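Local coordinates for MutT/nudix family protein (Shewanella oneidensis, PDB 3GZ5) that regulates transcription of NAD metabolism genes in response to ADP-ribose, pairing a NUDIX domain with a winged helix domain that probably binds DNA, at residues A134-M139 / Q147-A152. Numbering follows the deposited sequence.
Sequences ADVLQM and QLIEQA
I149 meets V136 through methyl groups, with the two side chains crossing at about a right angle. The CB of I149 already points at segment 134-139. I149 CB is 4.9 Å from V136 CG1. Here the side chain forks. I149 CG2 lies 4.3 Å from V136 CG1, a loose approach. I149 CG1 stays about as far from that methyl as CB does. The extended second torsion (chi2 163°) carries I149 CD1 onward, and this tip makes the close contact, 3.8 Å from V136 CG1. V136 presents that branch because its CG1 is anti to the backbone N (chi1 161°). At the more open side, L137 CD2 approaches the aliphatic CG of E150 at 4.3 Å. No hydrogen bond links the two segments, so the contact is apolar packing of small area. The chain turns just after V136 in a type I beta turn, closed by M139 N to V136 O at 2.9 Å. Within the NUDIX domain, the contact joins the short helix 133-136 to the long helix 145-162. L141 touches both V136 and I149, as does L41 of strand 36-43. V39 of that strand touches V136, and V28 of strand 22-33 packs on I149.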
ATOM      1  N   ALA B 134     -19.603  13.439   2.235  1.00 62.34           N
ATOM      2  CA  ALA B 134     -19.670  14.636   3.085  1.00 63.01           C
ATOM      3  C   ALA B 134     -20.470  14.372   4.348  1.00 63.59           C
ATOM      4  O   ALA B 134     -20.040  14.738   5.441  1.00 63.69           O
ATOM      5  CB  ALA B 134     -20.258  15.804   2.318  1.00 63.40           C
ATOM      6  N   ASP B 135     -21.624  13.722   4.192  1.00 64.18           N
ATOM      7  CA  ASP B 135     -22.426  13.251   5.323  1.00 65.16           C
ATOM      8  C   ASP B 135     -21.663  12.309   6.257  1.00 65.59           C
ATOM      9  O   ASP B 135     -21.725  12.459   7.482  1.00 65.87           O
ATOM     10  CB  ASP B 135     -23.678  12.528   4.825  1.00 65.42           C
ATOM     11  CG  ASP B 135     -24.682  13.465   4.176  1.00 66.33           C
ATOM     12  OD1 ASP B 135     -24.293  14.603   3.809  1.00 64.73           O
ATOM     13  OD2 ASP B 135     -25.857  13.035   4.029  1.00 67.04           O
ATOM     14  N   VAL B 136     -20.973  11.330   5.667  1.00 65.54           N
ATOM     15  CA  VAL B 136     -20.191  10.341   6.411  1.00 65.49           C
ATOM     16  C   VAL B 136     -19.117  11.003   7.282  1.00 65.86           C
ATOM     17  O   VAL B 136     -18.948  10.653   8.448  1.00 65.73           O
ATOM     18  CB  VAL B 136     -19.578   9.291   5.434  1.00 65.24           C
ATOM     19  CG1 VAL B 136     -18.405   8.543   6.059  1.00 64.75           C
ATOM     20  CG2 VAL B 136     -20.647   8.338   4.975  1.00 64.58           C
ATOM     21  N   LEU B 137     -18.408  11.972   6.714  1.00 66.54           N
ATOM     22  CA  LEU B 137     -17.367  12.695   7.441  1.00 67.64           C
ATOM     23  C   LEU B 137     -17.866  13.457   8.692  1.00 68.26           C
ATOM     24  O   LEU B 137     -17.057  13.866   9.534  1.00 68.57           O
ATOM     25  CB  LEU B 137     -16.596  13.631   6.498  1.00 67.48           C
ATOM     26  CG  LEU B 137     -15.910  13.033   5.261  1.00 67.62           C
ATOM     27  CD1 LEU B 137     -15.214  14.134   4.467  1.00 68.07           C
ATOM     28  CD2 LEU B 137     -14.915  11.915   5.610  1.00 67.07           C
ATOM     29  N   GLN B 138     -19.185  13.627   8.814  1.00 68.84           N
ATOM     30  CA  GLN B 138     -19.795  14.212  10.022  1.00 69.56           C
ATOM     31  C   GLN B 138     -20.611  13.211  10.862  1.00 68.88           C
ATOM     32  O   GLN B 138     -21.424  13.613  11.697  1.00 69.24           O
ATOM     33  CB  GLN B 138     -20.657  15.438   9.658  1.00 69.83           C
ATOM     34  CG  GLN B 138     -19.882  16.758   9.638  1.00 72.20           C
ATOM     35  CD  GLN B 138     -18.988  16.909   8.414  1.00 74.42           C
ATOM     36  OE1 GLN B 138     -19.453  16.834   7.274  1.00 75.28           O
ATOM     37  NE2 GLN B 138     -17.700  17.146   8.647  1.00 75.02           N
ATOM     38  N   MET B 139     -20.392  11.916  10.638  1.00 68.17           N
ATOM     39  CA  MET B 139     -21.125  10.862  11.358  1.00 67.01           C
ATOM     40  C   MET B 139     -20.275  10.225  12.470  1.00 66.30           C
ATOM     41  O   MET B 139     -19.036  10.311  12.435  1.00 66.21           O
ATOM     42  CB  MET B 139     -21.628   9.788  10.399  1.00 66.99           C
ATOM     43  CG  MET B 139     -23.022  10.007   9.875  1.00 66.97           C
ATOM     44  SD  MET B 139     -23.340   9.063   8.364  1.00 69.98           S
ATOM     45  CE  MET B 139     -24.120   7.564   8.974  1.00 68.77           C
ATOM     46  N   GLN B 147     -11.530   7.098  10.134  1.00 50.06           N
ATOM     47  CA  GLN B 147     -10.134   7.289   9.819  1.00 50.54           C
ATOM     48  C   GLN B 147      -9.711   6.440   8.613  1.00 49.82           C
ATOM     49  O   GLN B 147      -8.951   6.907   7.765  1.00 50.29           O
ATOM     50  CB  GLN B 147      -9.313   6.930  11.050  1.00 51.79           C
ATOM     51  CG  GLN B 147      -7.911   7.494  11.095  1.00 55.65           C
ATOM     52  CD  GLN B 147      -7.305   7.351  12.481  1.00 61.85           C
ATOM     53  OE1 GLN B 147      -8.031   7.173  13.476  1.00 64.77           O
ATOM     54  NE2 GLN B 147      -5.972   7.431  12.561  1.00 61.87           N
ATOM     55  N   LEU B 148     -10.216   5.205   8.550  1.00 48.39           N
ATOM     56  CA  LEU B 148     -10.037   4.315   7.389  1.00 47.53           C
ATOM     57  C   LEU B 148     -10.648   4.903   6.099  1.00 46.93           C
ATOM     58  O   LEU B 148     -10.044   4.824   5.036  1.00 47.09           O
ATOM     59  CB  LEU B 148     -10.611   2.919   7.681  1.00 46.75           C
ATOM     60  CG  LEU B 148      -9.912   2.028   8.722  1.00 47.51           C
ATOM     61  CD1 LEU B 148     -10.706   0.773   8.958  1.00 46.85           C
ATOM     62  CD2 LEU B 148      -8.445   1.669   8.347  1.00 46.76           C
ATOM     63  N   ILE B 149     -11.833   5.502   6.207  1.00 47.15           N
ATOM     64  CA  ILE B 149     -12.491   6.219   5.089  1.00 46.32           C
ATOM     65  C   ILE B 149     -11.642   7.385   4.575  1.00 47.19           C
ATOM     66  O   ILE B 149     -11.394   7.490   3.369  1.00 47.16           O
ATOM     67  CB  ILE B 149     -13.962   6.612   5.436  1.00 46.65           C
ATOM     68  CG1 ILE B 149     -14.789   5.337   5.579  1.00 45.53           C
ATOM     69  CG2 ILE B 149     -14.606   7.494   4.361  1.00 44.63           C
ATOM     70  CD1 ILE B 149     -16.090   5.494   6.290  1.00 46.91           C
ATOM     71  N   GLU B 150     -11.158   8.221   5.492  1.00 47.43           N
ATOM     72  CA  GLU B 150     -10.240   9.316   5.155  1.00 47.97           C
ATOM     73  C   GLU B 150      -8.948   8.857   4.448  1.00 47.00           C
ATOM     74  O   GLU B 150      -8.478   9.504   3.504  1.00 46.28           O
ATOM     75  CB  GLU B 150      -9.848  10.096   6.424  1.00 48.60           C
ATOM     76  CG  GLU B 150     -11.008  10.799   7.129  1.00 52.54           C
ATOM     77  CD  GLU B 150     -10.576  11.549   8.402  1.00 57.78           C
ATOM     78  OE1 GLU B 150      -9.422  11.343   8.863  1.00 59.29           O
ATOM     79  OE2 GLU B 150     -11.398  12.343   8.933  1.00 58.97           O
ATOM     80  N   GLN B 151      -8.363   7.760   4.927  1.00 46.14           N
ATOM     81  CA  GLN B 151      -7.214   7.167   4.272  1.00 45.39           C
ATOM     82  C   GLN B 151      -7.565   6.647   2.851  1.00 44.26           C
ATOM     83  O   GLN B 151      -6.837   6.902   1.893  1.00 43.48           O
ATOM     84  CB  GLN B 151      -6.619   6.071   5.153  1.00 46.46           C
ATOM     85  CG  GLN B 151      -5.157   5.779   4.845  1.00 50.30           C
ATOM     86  CD  GLN B 151      -4.465   4.942   5.913  1.00 55.28           C
ATOM     87  OE1 GLN B 151      -4.882   4.902   7.086  1.00 56.49           O
ATOM     88  NE2 GLN B 151      -3.388   4.267   5.509  1.00 55.13           N
ATOM     89  N   ALA B 152      -8.680   5.928   2.730  1.00 42.62           N
ATOM     90  CA  ALA B 152      -9.148   5.445   1.427  1.00 42.33           C
ATOM     91  C   ALA B 152      -9.375   6.609   0.461  1.00 42.00           C
ATOM     92  O   ALA B 152      -8.953   6.553  -0.689  1.00 41.20           O
ATOM     93  CB  ALA B 152     -10.422   4.615   1.587  1.00 40.50           C
TER